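Local structure of WbbM protein (Klebsiella pneumoniae, 6U4B) at residues Asn108-Lys112 with Gln113-Glu117; Glu141-Gln144 with Arg145-Gly149; Phe216-Arg219 with Lys220-Val224; Phe472-Gly475 with Ile476-Phe479. The protein acts as a bifunctional O-antigen polymerase, probably by joining two glycosyltransferase modules in one chain, one of which holds a magnesium ion. One frame throughout, in Å; residues are numbered along the deposited sequence.

All four contacts are local, each closing within a single continuous stretch, so they follow one another in series and none nests in or crosses another. Interaction 1 shapes the loop between strands 97-102 and 122-125. Interaction 2 ends helix 140-146, and interaction 3 joins strand 216-219 to helix 220-240. These three share the DUF4422 region and partly meet: Phe109 CD1 lies 3.5 Å from Ile143 CG1, and Phe109 CE2 4.0 Å from Val217 CG2. Interaction 4 lies on the opposite side of the chain's centre in the glycosyltransferase family 8 region, its centre about 50 Å from that of interaction 1, and links strands 472-473 and 477-479 beside the magnesium site.

Interaction 1. Residues Asn108-Lys112 with Gln113-Glu117; sequences NFSEK and QTFSE
Gln113 reaches Asn108 and Ser110 through two bends: its CG lies beside its own backbone N, opposite the carbonyl carbon, and the chain turns again at chi2 (-72°), which folds the amide back against the loop. There it meets an Asx turn, in which Asn108 OD1 accepts from Ser110 N at 2.9 Å. Ser110 OG donates to Asn108 OD1 as well, at 2.8 Å, arriving in the carbonyl plane on a lone pair, whereas the backbone N-H comes from above that plane. Two donors on OD1 fix the rotation of the Asn108 amide, and its ND2 is then directed at Lys112 O, 2.9 Å away and reached in the plane of that carbonyl. Gln113 NE2 spends both of its hydrogens on the same loop. The bond from Gln113 NE2 to Asn108 O is 2.9 Å long and nearly straight (171°), lying in the Gln113 amide plane but above that of the carbonyl; the one from Gln113 NE2 to Ser110 O, 3.0 Å, is more bent. Gln281 of strand 277-285 binds the other end of the Gln113 amide, OE1, through its backbone N and also accepts from Asn108 ND2, which anchors the loop to the sheet. Across the turn the extended Lys112 chain crosses one face of the Phe115 ring, with CE above its centre, 3.8 Å from the ring centroid in a CH-pi contact. Lys112 NZ sits off-centre, 4.6 Å from the Phe115 centroid, as a cation-pi partner. Phe136 makes an edge-to-face contact with the Phe115 ring, and Ser110 OG lies in the ring plane at its rim, 3.9 Å from Phe115 CE2.

Interaction 2. Residues Glu141-Gln144 with Arg145-Gly149; sequences ETIQ and RCVEG
Val147 closes over the carbonyl groups of Ile143 and Gln144 at the C-terminal end of helix 140-146, as the first residue to leave helical backbone angles. Its CB stands 3.8 Å from Ile143 O, and both branches stay near that oxygen. Val147 CG1, set beside the backbone N and opposite the carbonyl carbon (chi1 -55°), approaches Ile143 O to 3.3 Å and touches the Ile143 methyl CG2 more loosely. Val147 CG2 occupies the position between backbone N and carbonyl carbon, near both oxygens but nearer Gln144 O, at 3.3 Å. Val29 and Leu153 also pack on this side chain, putting it in contact with both strands 29-35 and 152-159. The backbone bonds record how the helix runs out. Arg145 N reaches Glu141 O at 3.2 Å in a nearly straight bond (165°), as expected inside a regular turn. Two residues on, Val147 N divides itself between Ile143 O at 3.3 Å and Gln144 O at 3.4 Å, both weak. The added weak i to i+3 bond is consistent with a tightening of the last turn. Buried Cys146 packs on Leu153, while its CB rests against the preceding turn, 3.4 Å from Thr142 O.

Interaction 3. Residues Phe216-Arg219 with Lys220-Val224; sequences FVMR and KDIFV
Lys220 follows Arg219 directly and begins helix 220-240, with Arg219, the last residue of strand 216-219, in the N-cap position. At this strand-to-helix junction the two short segments run at 107° to each other, their axes 5.2 Å apart at the closest. The first bond of the Lys220 side chain points away from the strand, though CB still touches Arg219. Asp221 is exposed in the first turn, where its carboxylate would probably interact favourably with the helix N terminus. Ile222 turns back toward the strand: its CG2 meets Met218 SD at 3.8 Å, and its CG1 lies 4.1 Å from Arg219 CB. Next, Phe223 N donates to Arg219 O at 2.8 Å, nearly in line with the carbonyl, and Phe223 CA comes within 3.5 Å of Met218 SD. Phe223 CB also touches Met218 CG at 3.8 Å, the two side chains crossing at about a right angle. Met218 bends at chi3 (63°), which lays its CE methyl 3.4 Å above one face of the Phe216 ring, offset toward the rim. Last in the segment, Val224 N donates to Lys220 O at 3.1 Å. Phe262 and Tyr265 of helix 253-272 pack on the apolar side. The junction therefore separates its chemistry: thioether and hydrocarbon contacts fill the buried side, Arg219 O accepts the first i to i+4 bond of the helix, and the Arg219 guanidinium leads away to a salt bridge with Asp151.

Interaction 4. Residues Phe472-Gly475 with Ile476-Phe479; sequences FQAG and IIVF
Ile477 drives its CD1 methyl against Ala474, and this is the tight part of the contact. Its CG1 lies beside the backbone N (chi1 -53°) and the chain runs on extended (chi2 172°); together the two torsions bring Ile477 CD1 within 3.9 Å of Ala474 CB and 3.7 Å of Ala474 O. The approach to the Phe472 ring is looser: Ile477 CD1 comes to its edge, near the ring plane, 4.4 Å from Phe472 CE1. Met510 of helix 505-513 packs on all three side chains. The corner joins strand 472-473 to strand 477-479, both antiparallel to strand 428-432, in a sheet consistent with the GT-A-like fold of glycosyltransferase family 8. Gly475 bonds through its backbone to Asp406, which holds the magnesium ion together with Asp408 and His560. The other half of the turn is looser and bridged by water: one molecule donates to Gln473 O at 2.6 Å and to Ile476 O at 2.8 Å, carbonyls that are themselves 3.9 Å apart. Gln473 packs on His560, and its OE1, also bonded by Asn526, accepts from Gly475 N at 2.7 Å, with the N-H approaching from well above the amide carbonyl plane (54°).

Interaction 1. Residues Asn108-Lys112 with Gln113-Glu117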
loop_
_atom_site.group_PDB
_atom_site.type_symbol
_atom_site.label_atom_id
_atom_site.label_comp_id
_atom_site.label_asym_id
_atom_site.label_seq_id
_atom_site.Cartn_x
_atom_site.Cartn_y
_atom_site.Cartn_z
ATOM N N ASN A 108 12.543 44.583 -36.853
ATOM C CA ASN A 108 13.061 45.921 -36.593
ATOM C C ASN A 108 11.949 46.924 -36.880
ATOM O O ASN A 108 11.576 47.136 -38.037
ATOM C CB ASN A 108 14.294 46.187 -37.452
ATOM C CG ASN A 108 14.824 47.602 -37.306
ATOM O OD1 ASN A 108 14.390 48.363 -36.441
ATOM N ND2 ASN A 108 15.784 47.956 -38.152
ATOM N N PHE A 109 11.419 47.536 -35.824
ATOM C CA PHE A 109 10.352 48.519 -35.946
ATOM C C PHE A 109 10.862 49.954 -35.994
ATOM O O PHE A 109 10.050 50.878 -36.093
ATOM C CB PHE A 109 9.365 48.372 -34.780
ATOM C CG PHE A 109 8.753 47.006 -34.667
ATOM C CD1 PHE A 109 9.300 46.055 -33.821
ATOM C CD2 PHE A 109 7.630 46.674 -35.405
ATOM C CE1 PHE A 109 8.737 44.798 -33.715
ATOM C CE2 PHE A 109 7.063 45.418 -35.304
ATOM C CZ PHE A 109 7.617 44.477 -34.458
ATOM N N SER A 110 12.175 50.164 -35.928
ATOM C CA SER A 110 12.716 51.511 -35.833
ATOM C C SER A 110 12.757 52.182 -37.203
ATOM O O SER A 110 12.632 51.538 -38.249
ATOM C CB SER A 110 14.117 51.491 -35.223
ATOM O OG SER A 110 15.088 51.111 -36.183
ATOM N N GLU A 111 12.943 53.506 -37.180
ATOM C CA GLU A 111 12.989 54.276 -38.421
ATOM C C GLU A 111 14.154 53.844 -39.302
ATOM O O GLU A 111 14.020 53.771 -40.529
ATOM C CB GLU A 111 13.081 55.768 -38.105
ATOM C CG GLU A 111 11.815 56.350 -37.502
ATOM C CD GLU A 111 10.704 56.495 -38.520
ATOM O OE1 GLU A 111 10.619 57.565 -39.159
ATOM O OE2 GLU A 111 9.923 55.535 -38.691
ATOM N N LYS A 112 15.306 53.560 -38.699
ATOM C CA LYS A 112 16.452 53.078 -39.460
ATOM C C LYS A 112 16.199 51.642 -39.900
ATOM O O LYS A 112 16.218 50.717 -39.080
ATOM C CB LYS A 112 17.731 53.173 -38.635
ATOM C CG LYS A 112 18.908 52.469 -39.290
ATOM C CD LYS A 112 20.227 52.782 -38.610
ATOM C CE LYS A 112 21.365 52.054 -39.307
ATOM N NZ LYS A 112 22.701 52.555 -38.894
ATOM N N GLN A 113 15.940 51.455 -41.193
ATOM C CA GLN A 113 15.863 50.133 -41.799
ATOM C C GLN A 113 17.114 49.814 -42.605
ATOM O O GLN A 113 17.075 48.994 -43.529
ATOM C CB GLN A 113 14.614 50.023 -42.672
ATOM C CG GLN A 113 13.315 50.155 -41.894
ATOM C CD GLN A 113 13.020 48.931 -41.043
ATOM O OE1 GLN A 113 13.422 47.819 -41.381
ATOM N NE2 GLN A 113 12.316 49.133 -39.934
ATOM N N THR A 114 18.235 50.443 -42.252
ATOM C CA THR A 114 19.473 50.382 -43.019
ATOM C C THR A 114 20.598 49.711 -42.232
ATOM O O THR A 114 21.776 49.979 -42.473
ATOM C CB THR A 114 19.896 51.786 -43.454
ATOM O OG1 THR A 114 18.740 52.624 -43.561
ATOM C CG2 THR A 114 20.607 51.741 -44.800
ATOM N N PHE A 115 20.255 48.847 -41.280
ATOM C CA PHE A 115 21.276 48.146 -40.517
ATOM C C PHE A 115 21.981 47.113 -41.387
ATOM O O PHE A 115 21.398 46.546 -42.317
ATOM C CB PHE A 115 20.665 47.468 -39.287
ATOM C CG PHE A 115 20.277 48.425 -38.196
ATOM C CD1 PHE A 115 21.229 48.911 -37.314
ATOM C CD2 PHE A 115 18.962 48.833 -38.046
ATOM C CE1 PHE A 115 20.879 49.793 -36.308
ATOM C CE2 PHE A 115 18.604 49.712 -37.042
ATOM C CZ PHE A 115 19.565 50.193 -36.171
ATOM N N SER A 116 23.251 46.872 -41.067
ATOM C CA SER A 116 24.049 45.893 -41.795
ATOM C C SER A 116 23.401 44.513 -41.731
ATOM O O SER A 116 23.178 43.970 -40.643
ATOM C CB SER A 116 25.463 45.839 -41.218
ATOM O OG SER A 116 25.890 47.112 -40.773
ATOM N N GLU A 117 23.096 43.953 -42.899
ATOM C CA GLU A 117 22.553 42.607 -43.011
ATOM C C GLU A 117 23.629 41.671 -43.538
ATOM O O GLU A 117 24.655 42.099 -44.071
ATOM C CB GLU A 117 21.316 42.581 -43.920
ATOM C CG GLU A 117 20.110 43.302 -43.331
ATOM C CD GLU A 117 18.919 43.345 -44.271
ATOM O OE1 GLU A 117 18.057 44.239 -44.107
ATOM O OE2 GLU A 117 18.851 42.488 -45.173
#

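Interaction 2. Residues Glu141-Gln144 with Arg145-Gly149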
loop_
_atom_site.group_PDB
_atom_site.type_symbol
_atom_site.label_atom_id
_atom_site.label_comp_id
_atom_site.label_asym_id
_atom_site.label_seq_id
_atom_site.Cartn_x
_atom_site.Cartn_y
_atom_site.Cartn_z
ATOM N N GLU A 141 6.448 52.627 -27.815
ATOM C CA GLU A 141 6.407 53.864 -28.591
ATOM C C GLU A 141 6.839 53.637 -30.036
ATOM O O GLU A 141 6.173 54.096 -30.970
ATOM C CB GLU A 141 7.284 54.932 -27.936
ATOM C CG GLU A 141 6.713 55.528 -26.668
ATOM C CD GLU A 141 6.963 57.020 -26.576
ATOM O OE1 GLU A 141 6.278 57.781 -27.291
ATOM O OE2 GLU A 141 7.857 57.430 -25.806
ATOM N N THR A 142 7.958 52.937 -30.240
ATOM C CA THR A 142 8.468 52.753 -31.595
ATOM C C THR A 142 7.585 51.807 -32.397
ATOM O O THR A 142 7.387 52.005 -33.602
ATOM C CB THR A 142 9.905 52.236 -31.551
ATOM O OG1 THR A 142 10.706 53.110 -30.746
ATOM C CG2 THR A 142 10.489 52.186 -32.954
ATOM N N ILE A 143 7.041 50.777 -31.748
ATOM C CA ILE A 143 6.173 49.839 -32.450
ATOM C C ILE A 143 4.852 50.501 -32.824
ATOM O O ILE A 143 4.282 50.211 -33.884
ATOM C CB ILE A 143 5.968 48.574 -31.594
ATOM C CG1 ILE A 143 7.279 47.790 -31.496
ATOM C CG2 ILE A 143 4.863 47.697 -32.162
ATOM C CD1 ILE A 143 7.195 46.543 -30.647
ATOM N N GLN A 144 4.354 51.415 -31.985
ATOM C CA GLN A 144 3.085 52.075 -32.279
ATOM C C GLN A 144 3.201 53.009 -33.479
ATOM O O GLN A 144 2.309 53.038 -34.336
ATOM C CB GLN A 144 2.593 52.837 -31.048
ATOM C CG GLN A 144 1.870 51.967 -30.030
ATOM C CD GLN A 144 0.378 52.230 -29.998
ATOM O OE1 GLN A 144 -0.062 53.381 -30.012
ATOM N NE2 GLN A 144 -0.410 51.161 -29.959
ATOM N N ARG A 145 4.286 53.784 -33.559
ATOM C CA ARG A 145 4.467 54.666 -34.709
ATOM C C ARG A 145 4.729 53.877 -35.986
ATOM O O ARG A 145 4.428 54.356 -37.085
ATOM C CB ARG A 145 5.611 55.651 -34.455
ATOM C CG ARG A 145 5.300 56.747 -33.442
ATOM C CD ARG A 145 6.053 58.032 -33.776
ATOM N NE ARG A 145 5.720 59.127 -32.868
ATOM C CZ ARG A 145 6.043 60.400 -33.080
ATOM N NH1 ARG A 145 6.705 60.747 -34.176
ATOM N NH2 ARG A 145 5.699 61.329 -32.198
ATOM N N CYS A 146 5.277 52.669 -35.866
ATOM C CA CYS A 146 5.578 51.883 -37.053
ATOM C C CYS A 146 4.318 51.289 -37.669
ATOM O O CYS A 146 4.285 51.048 -38.883
ATOM C CB CYS A 146 6.573 50.781 -36.701
ATOM S SG CYS A 146 7.238 49.857 -38.102
ATOM N N VAL A 147 3.278 51.055 -36.863
ATOM C CA VAL A 147 2.057 50.408 -37.333
ATOM C C VAL A 147 0.959 51.418 -37.670
ATOM O O VAL A 147 -0.180 51.015 -37.923
ATOM C CB VAL A 147 1.534 49.380 -36.319
ATOM C CG1 VAL A 147 2.590 48.356 -35.975
ATOM C CG2 VAL A 147 1.012 50.093 -35.077
ATOM N N GLU A 148 1.280 52.715 -37.700
ATOM C CA GLU A 148 0.305 53.808 -37.763
ATOM C C GLU A 148 -0.861 53.538 -38.714
ATOM O O GLU A 148 -1.957 53.169 -38.277
ATOM C CB GLU A 148 0.994 55.107 -38.180
ATOM C CG GLU A 148 0.563 56.304 -37.355
ATOM C CD GLU A 148 -0.951 56.385 -37.171
ATOM O OE1 GLU A 148 -1.676 56.461 -38.185
ATOM O OE2 GLU A 148 -1.419 56.367 -36.011
ATOM N N GLY A 149 -0.644 53.712 -40.017
ATOM C CA GLY A 149 -1.694 53.477 -40.993
ATOM C C GLY A 149 -1.447 52.250 -41.844
ATOM O O GLY A 149 -1.879 52.192 -42.999
#

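Interaction 3. Residues Phe216-Arg219 with Lys220-Val224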
loop_
_atom_site.group_PDB
_atom_site.type_symbol
_atom_site.label_atom_id
_atom_site.label_comp_id
_atom_site.label_asym_id
_atom_site.label_seq_id
_atom_site.Cartn_x
_atom_site.Cartn_y
_atom_site.Cartn_z
ATOM N N PHE A 216 4.948 38.221 -38.258
ATOM C CA PHE A 216 4.205 39.328 -38.845
ATOM C C PHE A 216 3.507 40.111 -37.744
ATOM O O PHE A 216 3.386 39.651 -36.607
ATOM C CB PHE A 216 3.178 38.837 -39.878
ATOM C CG PHE A 216 2.178 37.849 -39.327
ATOM C CD1 PHE A 216 2.333 36.490 -39.545
ATOM C CD2 PHE A 216 1.079 38.281 -38.597
ATOM C CE1 PHE A 216 1.413 35.580 -39.044
ATOM C CE2 PHE A 216 0.159 37.379 -38.094
ATOM C CZ PHE A 216 0.325 36.027 -38.318
ATOM N N VAL A 217 3.057 41.309 -38.107
ATOM C CA VAL A 217 2.104 42.087 -37.327
ATOM C C VAL A 217 1.019 42.549 -38.289
ATOM O O VAL A 217 1.323 43.148 -39.326
ATOM C CB VAL A 217 2.758 43.302 -36.637
ATOM C CG1 VAL A 217 1.772 43.961 -35.679
ATOM C CG2 VAL A 217 4.035 42.901 -35.911
ATOM N N MET A 218 -0.240 42.263 -37.964
ATOM C CA MET A 218 -1.329 42.661 -38.843
ATOM C C MET A 218 -2.502 43.183 -38.025
ATOM O O MET A 218 -2.584 42.982 -36.810
ATOM C CB MET A 218 -1.779 41.514 -39.753
ATOM C CG MET A 218 -2.325 40.309 -39.027
ATOM S SD MET A 218 -2.895 39.053 -40.187
ATOM C CE MET A 218 -1.372 38.642 -41.031
ATOM N N ARG A 219 -3.408 43.865 -38.722
ATOM C CA ARG A 219 -4.561 44.483 -38.091
ATOM C C ARG A 219 -5.498 43.423 -37.524
ATOM O O ARG A 219 -5.588 42.300 -38.029
ATOM C CB ARG A 219 -5.305 45.364 -39.098
ATOM C CG ARG A 219 -6.368 46.257 -38.480
ATOM C CD ARG A 219 -6.002 47.725 -38.603
ATOM N NE ARG A 219 -6.185 48.222 -39.964
ATOM C CZ ARG A 219 -5.988 49.483 -40.331
ATOM N NH1 ARG A 219 -6.183 49.847 -41.592
ATOM N NH2 ARG A 219 -5.595 50.383 -39.440
ATOM N N LYS A 220 -6.203 43.806 -36.455
ATOM C CA LYS A 220 -7.079 42.888 -35.732
ATOM C C LYS A 220 -8.075 42.198 -36.659
ATOM O O LYS A 220 -8.279 40.981 -36.579
ATOM C CB LYS A 220 -7.810 43.652 -34.627
ATOM C CG LYS A 220 -8.947 42.903 -33.955
ATOM C CD LYS A 220 -9.685 43.836 -33.006
ATOM C CE LYS A 220 -11.009 43.256 -32.540
ATOM N NZ LYS A 220 -11.823 44.270 -31.811
ATOM N N ASP A 221 -8.701 42.962 -37.557
ATOM C CA ASP A 221 -9.702 42.378 -38.446
ATOM C C ASP A 221 -9.059 41.497 -39.511
ATOM O O ASP A 221 -9.630 40.471 -39.900
ATOM C CB ASP A 221 -10.539 43.482 -39.081
ATOM C CG ASP A 221 -11.500 44.115 -38.096
ATOM O OD1 ASP A 221 -12.100 43.369 -37.286
ATOM O OD2 ASP A 221 -11.660 45.355 -38.126
ATOM N N ILE A 222 -7.874 41.874 -39.991
ATOM C CA ILE A 222 -7.167 41.026 -40.944
ATOM C C ILE A 222 -6.688 39.746 -40.270
ATOM O O ILE A 222 -6.656 38.678 -40.896
ATOM C CB ILE A 222 -6.003 41.807 -41.584
ATOM C CG1 ILE A 222 -6.532 43.064 -42.282
ATOM C CG2 ILE A 222 -5.246 40.940 -42.575
ATOM C CD1 ILE A 222 -5.487 43.805 -43.094
ATOM N N PHE A 223 -6.318 39.825 -38.989
ATOM C CA PHE A 223 -5.855 38.638 -38.275
ATOM C C PHE A 223 -6.973 37.616 -38.103
ATOM O O PHE A 223 -6.751 36.414 -38.284
ATOM C CB PHE A 223 -5.276 39.039 -36.918
ATOM C CG PHE A 223 -5.043 37.880 -35.991
ATOM C CD1 PHE A 223 -3.943 37.055 -36.155
ATOM C CD2 PHE A 223 -5.921 37.620 -34.951
ATOM C CE1 PHE A 223 -3.724 35.990 -35.301
ATOM C CE2 PHE A 223 -5.708 36.557 -34.094
ATOM C CZ PHE A 223 -4.606 35.741 -34.268
ATOM N N VAL A 224 -8.177 38.070 -37.746
ATOM C CA VAL A 224 -9.292 37.146 -37.560
ATOM C C VAL A 224 -9.679 36.496 -38.881
ATOM O O VAL A 224 -9.899 35.280 -38.949
ATOM C CB VAL A 224 -10.489 37.871 -36.916
ATOM C CG1 VAL A 224 -11.753 37.031 -37.044
ATOM C CG2 VAL A 224 -10.201 38.164 -35.461
#

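Interaction 4. Residues Phe472-Gly475 with Ile476-Phe479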
loop_
_atom_site.group_PDB
_atom_site.type_symbol
_atom_site.label_atom_id
_atom_site.label_comp_id
_atom_site.label_asym_id
_atom_site.label_seq_id
_atom_site.Cartn_x
_atom_site.Cartn_y
_atom_site.Cartn_z
ATOM N N PHE A 472 27.302 26.725 8.751
ATOM C CA PHE A 472 26.017 26.050 8.647
ATOM C C PHE A 472 26.017 25.056 7.492
ATOM O O PHE A 472 26.732 25.227 6.500
ATOM C CB PHE A 472 24.870 27.055 8.461
ATOM C CG PHE A 472 24.908 27.796 7.148
ATOM C CD1 PHE A 472 24.340 27.249 6.006
ATOM C CD2 PHE A 472 25.492 29.050 7.062
ATOM C CE1 PHE A 472 24.370 27.928 4.802
ATOM C CE2 PHE A 472 25.522 29.735 5.862
ATOM C CZ PHE A 472 24.962 29.173 4.732
ATOM N N GLN A 473 25.188 24.025 7.626
ATOM C CA GLN A 473 25.057 22.989 6.613
ATOM C C GLN A 473 24.012 23.397 5.580
ATOM O O GLN A 473 22.965 23.953 5.925
ATOM C CB GLN A 473 24.679 21.658 7.265
ATOM C CG GLN A 473 25.356 20.450 6.647
ATOM C CD GLN A 473 24.655 19.963 5.398
ATOM O OE1 GLN A 473 23.427 19.886 5.353
ATOM N NE2 GLN A 473 25.433 19.631 4.374
ATOM N N ALA A 474 24.301 23.117 4.310
ATOM C CA ALA A 474 23.481 23.585 3.198
ATOM C C ALA A 474 22.412 22.585 2.768
ATOM O O ALA A 474 21.752 22.809 1.748
ATOM C CB ALA A 474 24.367 23.930 1.997
ATOM N N GLY A 475 22.224 21.497 3.517
ATOM C CA GLY A 475 21.244 20.492 3.142
ATOM C C GLY A 475 19.805 20.928 3.326
ATOM O O GLY A 475 18.904 20.305 2.759
ATOM N N ILE A 476 19.571 21.972 4.118
ATOM C CA ILE A 476 18.242 22.558 4.248
ATOM C C ILE A 476 18.412 24.032 4.598
ATOM O O ILE A 476 19.097 24.382 5.565
ATOM C CB ILE A 476 17.381 21.790 5.275
ATOM C CG1 ILE A 476 15.918 22.237 5.214
ATOM C CG2 ILE A 476 17.931 21.903 6.697
ATOM C CD1 ILE A 476 14.971 21.291 5.950
ATOM N N ILE A 477 17.838 24.911 3.778
ATOM C CA ILE A 477 18.044 26.348 3.908
ATOM C C ILE A 477 16.723 27.061 3.666
ATOM O O ILE A 477 16.069 26.833 2.643
ATOM C CB ILE A 477 19.103 26.876 2.917
ATOM C CG1 ILE A 477 20.412 26.094 3.025
ATOM C CG2 ILE A 477 19.354 28.353 3.159
ATOM C CD1 ILE A 477 21.422 26.449 1.953
ATOM N N VAL A 478 16.341 27.938 4.587
ATOM C CA VAL A 478 15.235 28.859 4.362
ATOM C C VAL A 478 15.823 30.142 3.789
ATOM O O VAL A 478 16.512 30.888 4.489
ATOM C CB VAL A 478 14.447 29.137 5.646
ATOM C CG1 VAL A 478 13.265 30.047 5.341
ATOM C CG2 VAL A 478 13.978 27.832 6.273
ATOM N N PHE A 479 15.559 30.394 2.513
ATOM C CA PHE A 479 16.046 31.600 1.863
ATOM C C PHE A 479 15.122 32.769 2.173
ATOM O O PHE A 479 13.909 32.688 1.953
ATOM C CB PHE A 479 16.143 31.395 0.351
ATOM C CG PHE A 479 17.341 30.599 -0.081
ATOM C CD1 PHE A 479 17.374 29.224 0.078
ATOM C CD2 PHE A 479 18.430 31.226 -0.660
ATOM C CE1 PHE A 479 18.475 28.493 -0.324
ATOM C CE2 PHE A 479 19.532 30.501 -1.065
ATOM C CZ PHE A 479 19.557 29.133 -0.897
HETATM O O HOH W 1 20.887 23.143 7.274
#